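Local coordinates for protein protocatechuate decarboxylase (PDB 5O3M) that probably decarboxylates 3,4-dihydroxybenzoate to catechol as a prenylated-flavin-dependent member of the UbiD family, at residues L420-V425 against T438-G443; A97-A102 against S111-E116; D502-P505 against Y510-R513; L104-E109 against G258-R263. All blocks are in the same frame, centred on the assembly; numbering follows the deposited sequence.

Contact 1: residues L420-V425 against T438-G443. With 9JE (pentane-1,5-diol), chain H.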
loop_
_atom_site.group_PDB
_atom_site.type_symbol
_atom_site.label_atom_id
_atom_site.label_comp_id
_atom_site.label_asym_id
_atom_site.label_seq_id
_atom_site.Cartn_x
_atom_site.Cartn_y
_atom_site.Cartn_z
ATOM N N LEU A 420 -2.339 21.071 -1.079
ATOM C CA LEU A 420 -1.567 21.939 -0.205
ATOM C C LEU A 420 -0.430 22.549 -1.003
ATOM O O LEU A 420 0.315 21.819 -1.667
ATOM C CB LEU A 420 -1.003 21.156 0.984
ATOM C CG LEU A 420 -2.040 20.418 1.805
ATOM C CD1 LEU A 420 -1.342 19.426 2.715
ATOM C CD2 LEU A 420 -2.831 21.417 2.624
ATOM N N VAL A 421 -0.298 23.884 -0.941
ATOM C CA VAL A 421 0.770 24.584 -1.643
ATOM C C VAL A 421 1.346 25.683 -0.759
ATOM O O VAL A 421 0.726 26.135 0.207
ATOM C CB VAL A 421 0.299 25.176 -2.993
ATOM C CG1 VAL A 421 -0.241 24.078 -3.906
ATOM C CG2 VAL A 421 -0.740 26.304 -2.772
ATOM N N ASP A 422 2.543 26.134 -1.131
ATOM C CA ASP A 422 3.254 27.179 -0.408
ATOM C C ASP A 422 2.829 28.567 -0.879
ATOM O O ASP A 422 2.067 28.715 -1.832
ATOM C CB ASP A 422 4.760 26.983 -0.572
ATOM C CG ASP A 422 5.233 25.728 0.096
ATOM O OD1 ASP A 422 5.118 25.689 1.332
ATOM O OD2 ASP A 422 5.661 24.789 -0.611
ATOM N N GLU A 423 3.363 29.601 -0.218
ATOM C CA GLU A 423 2.902 30.961 -0.452
ATOM C C GLU A 423 3.368 31.534 -1.782
ATOM O O GLU A 423 2.920 32.622 -2.135
ATOM C CB GLU A 423 3.346 31.892 0.680
ATOM C CG GLU A 423 4.836 32.202 0.695
ATOM C CD GLU A 423 5.653 31.214 1.532
ATOM O OE1 GLU A 423 5.189 30.081 1.795
ATOM O OE2 GLU A 423 6.777 31.585 1.925
ATOM N N ASP A 424 4.228 30.836 -2.533
ATOM C CA ASP A 424 4.657 31.306 -3.848
ATOM C C ASP A 424 3.900 30.632 -4.990
ATOM O O ASP A 424 4.338 30.692 -6.143
ATOM C CB ASP A 424 6.172 31.114 -4.030
ATOM C CG ASP A 424 6.596 29.651 -3.916
ATOM O OD1 ASP A 424 5.751 28.818 -3.514
ATOM O OD2 ASP A 424 7.764 29.329 -4.237
ATOM N N VAL A 425 2.783 29.976 -4.697
ATOM C CA VAL A 425 1.949 29.339 -5.710
ATOM C C VAL A 425 0.613 30.061 -5.728
ATOM O O VAL A 425 -0.003 30.260 -4.677
ATOM C CB VAL A 425 1.734 27.837 -5.437
ATOM C CG1 VAL A 425 0.894 27.224 -6.566
ATOM C CG2 VAL A 425 3.070 27.079 -5.261
ATOM N N THR A 438 3.630 19.017 -10.013
ATOM C CA THR A 438 4.610 18.436 -10.923
ATOM C C THR A 438 6.038 18.480 -10.379
ATOM O O THR A 438 6.788 17.499 -10.514
ATOM C CB THR A 438 4.526 19.164 -12.268
ATOM O OG1 THR A 438 3.191 19.049 -12.775
ATOM C CG2 THR A 438 5.549 18.618 -13.290
ATOM N N THR A 439 6.432 19.581 -9.743
ATOM C CA THR A 439 7.812 19.764 -9.306
ATOM C C THR A 439 7.980 19.698 -7.791
ATOM O O THR A 439 9.116 19.706 -7.317
ATOM C CB THR A 439 8.371 21.111 -9.826
ATOM O OG1 THR A 439 7.691 22.201 -9.190
ATOM C CG2 THR A 439 8.195 21.250 -11.351
ATOM N N ARG A 440 6.891 19.628 -7.033
ATOM C CA ARG A 440 6.882 19.648 -5.566
ATOM C C ARG A 440 5.998 18.524 -5.024
ATOM O O ARG A 440 5.187 18.694 -4.107
ATOM C CB ARG A 440 6.412 21.006 -5.046
ATOM C CG ARG A 440 7.384 22.147 -5.400
ATOM C CD ARG A 440 6.825 23.490 -5.010
ATOM N NE ARG A 440 7.776 24.579 -5.189
ATOM C CZ ARG A 440 7.532 25.817 -4.779
ATOM N NH1 ARG A 440 6.369 26.087 -4.178
ATOM N NH2 ARG A 440 8.438 26.768 -4.957
ATOM N N MET A 441 6.171 17.336 -5.582
ATOM C CA MET A 441 5.325 16.207 -5.224
ATOM C C MET A 441 6.009 14.948 -5.729
ATOM O O MET A 441 6.458 14.918 -6.880
ATOM C CB MET A 441 3.913 16.381 -5.840
ATOM C CG MET A 441 2.869 15.340 -5.435
ATOM S SD MET A 441 2.794 13.934 -6.592
ATOM C CE MET A 441 1.637 14.556 -7.810
ATOM N N GLN A 442 6.102 13.929 -4.871
ATOM C CA GLN A 442 6.478 12.575 -5.282
ATOM C C GLN A 442 5.326 11.648 -4.938
ATOM O O GLN A 442 4.903 11.592 -3.780
ATOM C CB GLN A 442 7.785 12.124 -4.616
ATOM C CG GLN A 442 9.001 12.814 -5.220
ATOM C CD GLN A 442 9.326 12.292 -6.609
ATOM O OE1 GLN A 442 9.039 11.133 -6.913
ATOM N NE2 GLN A 442 9.946 13.140 -7.465
ATOM N N GLY A 443 4.801 10.948 -5.953
ATOM C CA GLY A 443 3.525 10.266 -5.802
ATOM C C GLY A 443 3.483 9.268 -4.654
ATOM O O GLY A 443 2.435 9.109 -4.013
HETATM C C02 9JE H . 8.458 27.456 -1.201
HETATM C C03 9JE H . 8.203 28.851 -0.659
HETATM C C04 9JE H . 9.276 29.883 -0.982
HETATM C C05 9JE H . 8.621 31.259 -0.707
HETATM C C06 9JE H . 9.647 32.371 -0.889
HETATM O O01 9JE H . 9.340 26.874 -0.268
HETATM O O07 9JE H . 10.610 31.803 -1.804
HETATM O O HOH W 1 4.290 24.596 -2.903
#
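R440 lays the end of its guanidinium against the carboxylate of D424. Two bonds join them end-on, one to each oxygen. NH1 of R440 reaches OD1 of D424 at 2.9 Å, and NH2 reaches OD2 of D424 at 2.7 Å. Both are almost straight and meet the oxygens on their syn sides. The two flat groups lie 23° apart, nearly coplanar. The R440 chain is extended from CG to NE, which carries the charge from the end of helix 430-439 to the turn D422-V425. D422 plays a different part. Its OD2 is 3.9 Å from NH1 of R440 and well out of the guanidinium plane, so only charge acts directly between them. A water bridges the two, accepting from NH1 of R440 and donating to OD2 of D422. That oxygen also accepts from the backbone N of V485. CG2 of V425 packs obliquely against NH1 of R440 at 3.6 Å. Pentane-1,5-diol lies beside the network, with its C02 3.8 Å from CB of D422. K490 hydrogen-bonds the diol, and Y313 of the second subunit bonds NE of R440. The paired bonds fix the rotation of the guanidinium, and the two acidic groups probably balance its buried charge.

Contact 2: residues A97-A102 against S111-E116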
loop_
_atom_site.group_PDB
_atom_site.type_symbol
_atom_site.label_atom_id
_atom_site.label_comp_id
_atom_site.label_asym_id
_atom_site.label_seq_id
_atom_site.Cartn_x
_atom_site.Cartn_y
_atom_site.Cartn_z
ATOM N N ALA A 97 -21.571 35.057 -11.241
ATOM C CA ALA A 97 -20.812 34.045 -11.972
ATOM C C ALA A 97 -19.379 34.472 -12.265
ATOM O O ALA A 97 -18.831 34.133 -13.320
ATOM C CB ALA A 97 -21.534 33.679 -13.272
ATOM N N SER A 98 -18.760 35.212 -11.353
ATOM C CA SER A 98 -17.375 35.630 -11.503
ATOM C C SER A 98 -16.901 36.126 -10.149
ATOM O O SER A 98 -17.565 36.962 -9.526
ATOM C CB SER A 98 -17.230 36.722 -12.568
ATOM O OG SER A 98 -16.159 37.603 -12.267
ATOM N N ARG A 99 -15.766 35.595 -9.688
ATOM C CA ARG A 99 -15.224 36.044 -8.414
ATOM C C ARG A 99 -14.845 37.520 -8.472
ATOM O O ARG A 99 -15.034 38.253 -7.491
ATOM C CB ARG A 99 -14.023 35.185 -8.019
ATOM C CG ARG A 99 -13.711 35.223 -6.533
ATOM C CD ARG A 99 -12.381 34.532 -6.219
ATOM N NE ARG A 99 -11.985 34.685 -4.817
ATOM C CZ ARG A 99 -12.195 33.754 -3.892
ATOM N NH1 ARG A 99 -12.796 32.626 -4.233
ATOM N NH2 ARG A 99 -11.807 33.940 -2.635
ATOM N N GLN A 100 -14.322 37.986 -9.614
ATOM C CA GLN A 100 -14.003 39.403 -9.715
ATOM C C GLN A 100 -15.264 40.255 -9.662
ATOM O O GLN A 100 -15.282 41.301 -8.994
ATOM C CB GLN A 100 -13.218 39.723 -10.984
ATOM C CG GLN A 100 -12.619 41.130 -10.885
ATOM C CD GLN A 100 -12.317 41.776 -12.223
ATOM O OE1 GLN A 100 -12.144 41.095 -13.237
ATOM N NE2 GLN A 100 -12.242 43.104 -12.229
ATOM N N ARG A 101 -16.328 39.828 -10.353
ATOM C CA ARG A 101 -17.563 40.606 -10.332
ATOM C C ARG A 101 -18.146 40.650 -8.927
ATOM O O ARG A 101 -18.607 41.706 -8.474
ATOM C CB ARG A 101 -18.575 40.039 -11.338
ATOM C CG ARG A 101 -19.967 40.672 -11.262
ATOM C CD ARG A 101 -20.752 40.593 -12.595
ATOM N NE ARG A 101 -20.994 39.219 -13.054
ATOM C CZ ARG A 101 -20.278 38.611 -14.005
ATOM N NH1 ARG A 101 -19.276 39.260 -14.596
ATOM N NH2 ARG A 101 -20.567 37.365 -14.367
ATOM N N ALA A 102 -18.121 39.521 -8.208
ATOM C CA ALA A 102 -18.606 39.537 -6.831
ATOM C C ALA A 102 -17.764 40.481 -5.979
ATOM O O ALA A 102 -18.293 41.208 -5.127
ATOM C CB ALA A 102 -18.606 38.118 -6.247
ATOM N N SER A 111 -9.259 38.154 -4.121
ATOM C CA SER A 111 -8.571 37.177 -3.285
ATOM C C SER A 111 -8.973 37.297 -1.820
ATOM O O SER A 111 -8.756 36.354 -1.049
ATOM C CB SER A 111 -7.053 37.330 -3.431
ATOM O OG SER A 111 -6.566 38.382 -2.615
ATOM N N GLN A 112 -9.572 38.422 -1.426
ATOM C CA GLN A 112 -9.978 38.674 -0.051
ATOM C C GLN A 112 -11.470 38.455 0.178
ATOM O O GLN A 112 -11.950 38.656 1.296
ATOM C CB GLN A 112 -9.596 40.108 0.343
ATOM C CG GLN A 112 -8.109 40.406 0.180
ATOM C CD GLN A 112 -7.242 39.503 1.053
ATOM O OE1 GLN A 112 -6.444 38.703 0.558
ATOM N NE2 GLN A 112 -7.402 39.629 2.366
ATOM N N LEU A 113 -12.202 38.021 -0.847
ATOM C CA LEU A 113 -13.666 38.030 -0.808
ATOM C C LEU A 113 -14.220 37.320 0.428
ATOM O O LEU A 113 -15.134 37.824 1.093
ATOM C CB LEU A 113 -14.200 37.382 -2.085
ATOM C CG LEU A 113 -15.582 37.752 -2.592
ATOM C CD1 LEU A 113 -15.758 39.252 -2.565
ATOM C CD2 LEU A 113 -15.699 37.246 -4.007
ATOM N N ALA A 114 -13.683 36.135 0.742
ATOM C CA ALA A 114 -14.198 35.349 1.865
ATOM C C ALA A 114 -13.881 36.006 3.206
ATOM O O ALA A 114 -14.720 36.017 4.115
ATOM C CB ALA A 114 -13.625 33.928 1.819
ATOM N N LEU A 115 -12.672 36.541 3.362
ATOM C CA LEU A 115 -12.353 37.246 4.599
ATOM C C LEU A 115 -13.275 38.442 4.798
ATOM O O LEU A 115 -13.684 38.739 5.926
ATOM C CB LEU A 115 -10.884 37.676 4.598
ATOM C CG LEU A 115 -9.875 36.523 4.729
ATOM C CD1 LEU A 115 -8.444 37.015 4.556
ATOM C CD2 LEU A 115 -10.028 35.790 6.063
ATOM N N GLU A 116 -13.645 39.123 3.711
ATOM C CA GLU A 116 -14.450 40.334 3.859
ATOM C C GLU A 116 -15.892 40.008 4.230
ATOM O O GLU A 116 -16.485 40.693 5.069
ATOM C CB GLU A 116 -14.377 41.176 2.588
ATOM C CG GLU A 116 -12.989 41.786 2.377
ATOM C CD GLU A 116 -12.536 42.640 3.562
ATOM O OE1 GLU A 116 -13.339 43.483 4.035
ATOM O OE2 GLU A 116 -11.382 42.458 4.022
#
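L113 of helix 113-122 packs against R99 and A102 of helix 99-106. Its CB points toward segment 97-102 and lies obliquely beside the guanidinium of R99. CG stands anti to the backbone N (chi1 -155°), and this sends both methyl groups across to the first helix. CD2 does most of the touching. It sits 3.7 Å from the backbone O of R99, 3.8 Å from CG of R99 and 3.8 Å from CB of A102. R99 and A102 are three residues apart, so CD2 meets neighbouring positions on one side of the helix. CD1 comes within 4.1 Å of the carbonyl O of A102. The R99 side chain runs past L113 in the opposite direction, extended from CG to NE. Its CG packs on the leucine while its charged end travels on to the start of the second helix. There the backbone O of S111 lies at the guanidinium edge, near its plane, but 4.2 Å from NH2 of R99, too far for a bond. The real partners of this end lie nearby. NH2 forms a salt bridge with E356 of helix 344-366, and NE bonds the backbone O of A110. The same long helix packs against L113 through L353. At the start of helix 99-106, S98 is the N-cap, and its OG accepts from the backbone N of R101 at 2.9 Å. The arrangement is two consecutive helices joined by a short loop and packed through apolar side chains, in the UbiD N-terminal family region.

Contact 3: residues D502-P505 against Y510-R513; sequences DPRP and YFAR
This is a local apolar contact in the C-terminal tail, where the loop after strand 475-482 turns into helix 508-512. F511 carries it. Its CB points toward segment 502-505, and the ring meets P503 and R504. The P503 and F511 side chains cross at about a right angle. CG of P503 is 3.5 Å from CZ of F511, and CB of P503 is 3.6 Å from the same atom. The backbone O of P503 approaches CE2 of F511 obliquely at 3.5 Å. CG of R504 lies over one ring face, offset toward the rim, and CD1 of Y510 lies over the opposite face. CA of R504 is 3.8 Å from CD2 of F511. The R504 guanidinium leads away from the ring and folds back over the carboxylate of D502. NH2 of R504 is 3.2 Å from OD2 of D502, a salt bridge of charge alone because the oxygen is well out of plane. The backbone N of R504 donates to OD1 of D502 at 3.0 Å, from above the carboxylate plane. H61 of the second subunit packs on P503, and I62 of that subunit on F511. The segment D502-R504 is an Asx turn, set just before a short helix whose phenylalanine packs back on the turn's proline.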
loop_
_atom_site.group_PDB
_atom_site.type_symbol
_atom_site.label_atom_id
_atom_site.label_comp_id
_atom_site.label_asym_id
_atom_site.label_seq_id
_atom_site.Cartn_x
_atom_site.Cartn_y
_atom_site.Cartn_z
ATOM N N ASP A 502 8.294 47.610 -11.981
ATOM C CA ASP A 502 7.007 48.111 -12.435
ATOM C C ASP A 502 6.990 48.080 -13.958
ATOM O O ASP A 502 7.707 48.874 -14.591
ATOM C CB ASP A 502 6.771 49.542 -11.914
ATOM C CG ASP A 502 5.361 50.066 -12.230
ATOM O OD1 ASP A 502 4.607 49.376 -12.950
ATOM O OD2 ASP A 502 5.006 51.161 -11.747
ATOM N N PRO A 503 6.198 47.211 -14.588
ATOM C CA PRO A 503 6.171 47.165 -16.057
ATOM C C PRO A 503 5.350 48.269 -16.711
ATOM O O PRO A 503 5.444 48.433 -17.935
ATOM C CB PRO A 503 5.545 45.796 -16.336
ATOM C CG PRO A 503 4.568 45.637 -15.199
ATOM C CD PRO A 503 5.226 46.282 -13.994
ATOM N N ARG A 504 4.552 49.023 -15.955
ATOM C CA ARG A 504 3.590 49.925 -16.586
ATOM C C ARG A 504 4.251 51.014 -17.418
ATOM O O ARG A 504 3.827 51.221 -18.565
ATOM C CB ARG A 504 2.657 50.514 -15.523
ATOM C CG ARG A 504 1.803 49.451 -14.835
ATOM C CD ARG A 504 0.695 50.035 -13.965
ATOM N NE ARG A 504 1.208 50.831 -12.851
ATOM C CZ ARG A 504 1.501 50.354 -11.641
ATOM N NH1 ARG A 504 1.342 49.063 -11.365
ATOM N NH2 ARG A 504 1.963 51.176 -10.704
ATOM N N PRO A 505 5.273 51.725 -16.939
ATOM C CA PRO A 505 5.879 52.780 -17.776
ATOM C C PRO A 505 6.407 52.273 -19.112
ATOM O O PRO A 505 6.607 53.083 -20.027
ATOM C CB PRO A 505 7.022 53.324 -16.902
ATOM C CG PRO A 505 6.702 52.893 -15.520
ATOM C CD PRO A 505 5.923 51.604 -15.628
ATOM N N TYR A 510 -0.958 49.957 -23.172
ATOM C CA TYR A 510 -1.300 48.533 -23.175
ATOM C C TYR A 510 -2.009 48.137 -21.886
ATOM O O TYR A 510 -3.153 47.669 -21.914
ATOM C CB TYR A 510 -0.030 47.695 -23.399
ATOM C CG TYR A 510 -0.177 46.192 -23.187
ATOM C CD1 TYR A 510 0.146 45.615 -21.960
ATOM C CD2 TYR A 510 -0.606 45.344 -24.213
ATOM C CE1 TYR A 510 0.027 44.250 -21.740
ATOM C CE2 TYR A 510 -0.725 43.954 -24.002
ATOM C CZ TYR A 510 -0.407 43.418 -22.755
ATOM O OH TYR A 510 -0.498 42.059 -22.496
ATOM N N PHE A 511 -1.337 48.316 -20.738
ATOM C CA PHE A 511 -1.937 48.024 -19.436
ATOM C C PHE A 511 -3.229 48.807 -19.197
ATOM O O PHE A 511 -4.063 48.382 -18.391
ATOM C CB PHE A 511 -0.947 48.338 -18.308
ATOM C CG PHE A 511 0.175 47.338 -18.160
ATOM C CD1 PHE A 511 -0.009 46.165 -17.437
ATOM C CD2 PHE A 511 1.429 47.593 -18.706
ATOM C CE1 PHE A 511 1.018 45.253 -17.287
ATOM C CE2 PHE A 511 2.467 46.678 -18.553
ATOM C CZ PHE A 511 2.259 45.506 -17.842
ATOM N N ALA A 512 -3.413 49.951 -19.851
ATOM C CA ALA A 512 -4.707 50.616 -19.776
ATOM C C ALA A 512 -5.809 49.701 -20.302
ATOM O O ALA A 512 -6.857 49.537 -19.667
ATOM C CB ALA A 512 -4.672 51.931 -20.552
ATOM N N ARG A 513 -5.566 49.061 -21.449
ATOM C CA ARG A 513 -6.548 48.194 -22.093
ATOM C C ARG A 513 -6.617 46.817 -21.444
ATOM O O ARG A 513 -7.156 45.879 -22.040
ATOM C CB ARG A 513 -6.237 48.043 -23.587
ATOM C CG ARG A 513 -6.382 49.321 -24.403
ATOM C CD ARG A 513 -6.463 49.004 -25.892
ATOM N NE ARG A 513 -5.189 49.184 -26.586
ATOM C CZ ARG A 513 -4.220 48.272 -26.651
ATOM N NH1 ARG A 513 -4.357 47.093 -26.046
ATOM N NH2 ARG A 513 -3.102 48.548 -27.318
#

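Contact 4: residues L104-E109 against G258-R263; sequences LLLGCE and GALRQR
R261 points two nitrogens at one backbone oxygen, that of L105. NH1 of R261 is 2.8 Å from O of L105 and lies in the carbonyl plane. NH2 of R261 is 3.0 Å from the same oxygen, but sits above that plane, and its bond is more bent, at 139° against 153°. The oxygen lies close to the guanidinium plane, so it is gripped at the edge. L106 adds an apolar layer: its CD2 lies over one face of the guanidinium, 4.1 Å from NH2 of R261. The same methyl meets CD1 of L260 at 3.8 Å. The R261 chain bends at chi2 (-47°), which turns it from the last turn of helix 254-261 toward the end of helix 99-106. Farther out, D233 forms a salt bridge with NH2 of R261, and A235 of helix 234-240 packs on L106, L260 and R261. A120 of helix 113-122 also touches L260. Both helices end in Schellman motifs, with G107 and Q262 at positive phi. L105 O lies at the C-terminal end of its helix, where the dipole is expected to be negative. The guanidinium is probably favoured there, and D233 probably offsets its charge and limits its rotation.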
loop_
_atom_site.group_PDB
_atom_site.type_symbol
_atom_site.label_atom_id
_atom_site.label_comp_id
_atom_site.label_asym_id
_atom_site.label_seq_id
_atom_site.Cartn_x
_atom_site.Cartn_y
_atom_site.Cartn_z
ATOM N N LEU A 104 -16.164 43.199 -7.157
ATOM C CA LEU A 104 -16.633 44.535 -7.537
ATOM C C LEU A 104 -17.932 44.885 -6.823
ATOM O O LEU A 104 -18.086 45.994 -6.298
ATOM C CB LEU A 104 -16.845 44.631 -9.051
ATOM C CG LEU A 104 -15.684 44.651 -10.041
ATOM C CD1 LEU A 104 -16.261 44.852 -11.426
ATOM C CD2 LEU A 104 -14.619 45.739 -9.713
ATOM N N LEU A 105 -18.884 43.951 -6.791
ATOM C CA LEU A 105 -20.191 44.267 -6.225
ATOM C C LEU A 105 -20.144 44.472 -4.712
ATOM O O LEU A 105 -21.000 45.175 -4.165
ATOM C CB LEU A 105 -21.182 43.168 -6.592
ATOM C CG LEU A 105 -21.508 43.085 -8.078
ATOM C CD1 LEU A 105 -22.132 41.730 -8.443
ATOM C CD2 LEU A 105 -22.456 44.236 -8.465
ATOM N N LEU A 106 -19.175 43.879 -4.026
ATOM C CA LEU A 106 -19.020 44.048 -2.591
ATOM C C LEU A 106 -17.917 45.032 -2.246
ATOM O O LEU A 106 -17.688 45.301 -1.062
ATOM C CB LEU A 106 -18.740 42.693 -1.924
ATOM C CG LEU A 106 -19.878 41.665 -1.961
ATOM C CD1 LEU A 106 -19.479 40.335 -1.301
ATOM C CD2 LEU A 106 -21.131 42.219 -1.303
ATOM N N GLY A 107 -17.222 45.563 -3.247
ATOM C CA GLY A 107 -16.207 46.582 -3.032
ATOM C C GLY A 107 -14.930 46.109 -2.363
ATOM O O GLY A 107 -14.379 46.834 -1.528
ATOM N N CYS A 108 -14.436 44.918 -2.710
ATOM C CA CYS A 108 -13.180 44.427 -2.150
ATOM C C CYS A 108 -12.380 43.707 -3.230
ATOM O O CYS A 108 -12.823 43.569 -4.377
ATOM C CB CYS A 108 -13.434 43.497 -0.964
ATOM S SG CYS A 108 -14.274 41.978 -1.476
ATOM N N GLU A 109 -11.191 43.249 -2.842
ATOM C CA GLU A 109 -10.326 42.451 -3.701
ATOM C C GLU A 109 -10.824 41.016 -3.788
ATOM O O GLU A 109 -11.234 40.422 -2.785
ATOM C CB GLU A 109 -8.905 42.443 -3.156
ATOM C CG GLU A 109 -8.334 43.813 -2.918
ATOM C CD GLU A 109 -7.679 44.382 -4.158
ATOM O OE1 GLU A 109 -7.035 43.601 -4.894
ATOM O OE2 GLU A 109 -7.819 45.605 -4.396
ATOM N N GLY A 258 -26.650 43.543 5.506
ATOM C CA GLY A 258 -26.747 44.801 6.232
ATOM C C GLY A 258 -25.390 45.376 6.586
ATOM O O GLY A 258 -25.184 46.595 6.535
ATOM N N ALA A 259 -24.450 44.504 6.968
ATOM C CA ALA A 259 -23.099 44.954 7.294
ATOM C C ALA A 259 -22.332 45.311 6.030
ATOM O O ALA A 259 -21.621 46.323 5.989
ATOM C CB ALA A 259 -22.365 43.870 8.090
ATOM N N LEU A 260 -22.488 44.497 4.982
ATOM C CA LEU A 260 -21.825 44.759 3.711
ATOM C C LEU A 260 -22.202 46.130 3.150
ATOM O O LEU A 260 -21.350 46.838 2.600
ATOM C CB LEU A 260 -22.165 43.638 2.725
ATOM C CG LEU A 260 -21.441 42.313 3.044
ATOM C CD1 LEU A 260 -21.937 41.125 2.222
ATOM C CD2 LEU A 260 -19.955 42.489 2.872
ATOM N N ARG A 261 -23.468 46.529 3.286
ATOM C CA ARG A 261 -23.915 47.809 2.759
ATOM C C ARG A 261 -23.916 48.922 3.797
ATOM O O ARG A 261 -24.067 50.086 3.419
ATOM C CB ARG A 261 -25.333 47.700 2.160
ATOM C CG ARG A 261 -25.456 46.772 0.961
ATOM C CD ARG A 261 -24.357 46.991 -0.087
ATOM N NE ARG A 261 -24.516 46.061 -1.204
ATOM C CZ ARG A 261 -23.550 45.722 -2.057
ATOM N NH1 ARG A 261 -22.338 46.235 -1.934
ATOM N NH2 ARG A 261 -23.795 44.857 -3.034
ATOM N N GLN A 262 -23.756 48.600 5.080
ATOM C CA GLN A 262 -23.925 49.577 6.156
ATOM C C GLN A 262 -25.290 50.254 6.037
ATOM O O GLN A 262 -25.434 51.477 6.127
ATOM C CB GLN A 262 -22.781 50.593 6.169
ATOM C CG GLN A 262 -21.425 49.993 6.598
ATOM C CD GLN A 262 -21.475 49.322 7.966
ATOM O OE1 GLN A 262 -21.735 49.973 8.977
ATOM N NE2 GLN A 262 -21.224 48.013 8.000
ATOM N N ARG A 263 -26.304 49.421 5.835
ATOM C CA ARG A 263 -27.676 49.839 5.616
ATOM C C ARG A 263 -28.580 48.627 5.794
ATOM O O ARG A 263 -28.387 47.604 5.128
ATOM C CB ARG A 263 -27.825 50.449 4.225
ATOM C CG ARG A 263 -29.213 50.915 3.889
ATOM C CD ARG A 263 -29.158 52.054 2.872
ATOM N NE ARG A 263 -30.403 52.192 2.118
ATOM C CZ ARG A 263 -31.558 52.569 2.655
ATOM N NH1 ARG A 263 -31.624 52.835 3.954
ATOM N NH2 ARG A 263 -32.648 52.672 1.899
#

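From the N terminus, helix 99-106 is the first element used, and it serves two contacts. Contact 2 closes the short loop between it and helix 113-122. The first segment of contact 4 lies between the two segments of contact 2, at the end of helix 99-106. Its partner is far along the chain at helix 254-261, so contacts 2 and 4 cross. They also touch, with CD1 of L113 3.3 Å from SG of C108. Contact 2 stays within the N-terminal family region, and contact 4 ties it to the Rift-related one. Contact 1 follows in series, joining strand 417-422 to the end of helix 430-439 within the C-terminal family region. Contact 3 comes last and closes a small loop in the tail. Its centre is about 31 Å from that of contact 1, yet both touch the second subunit.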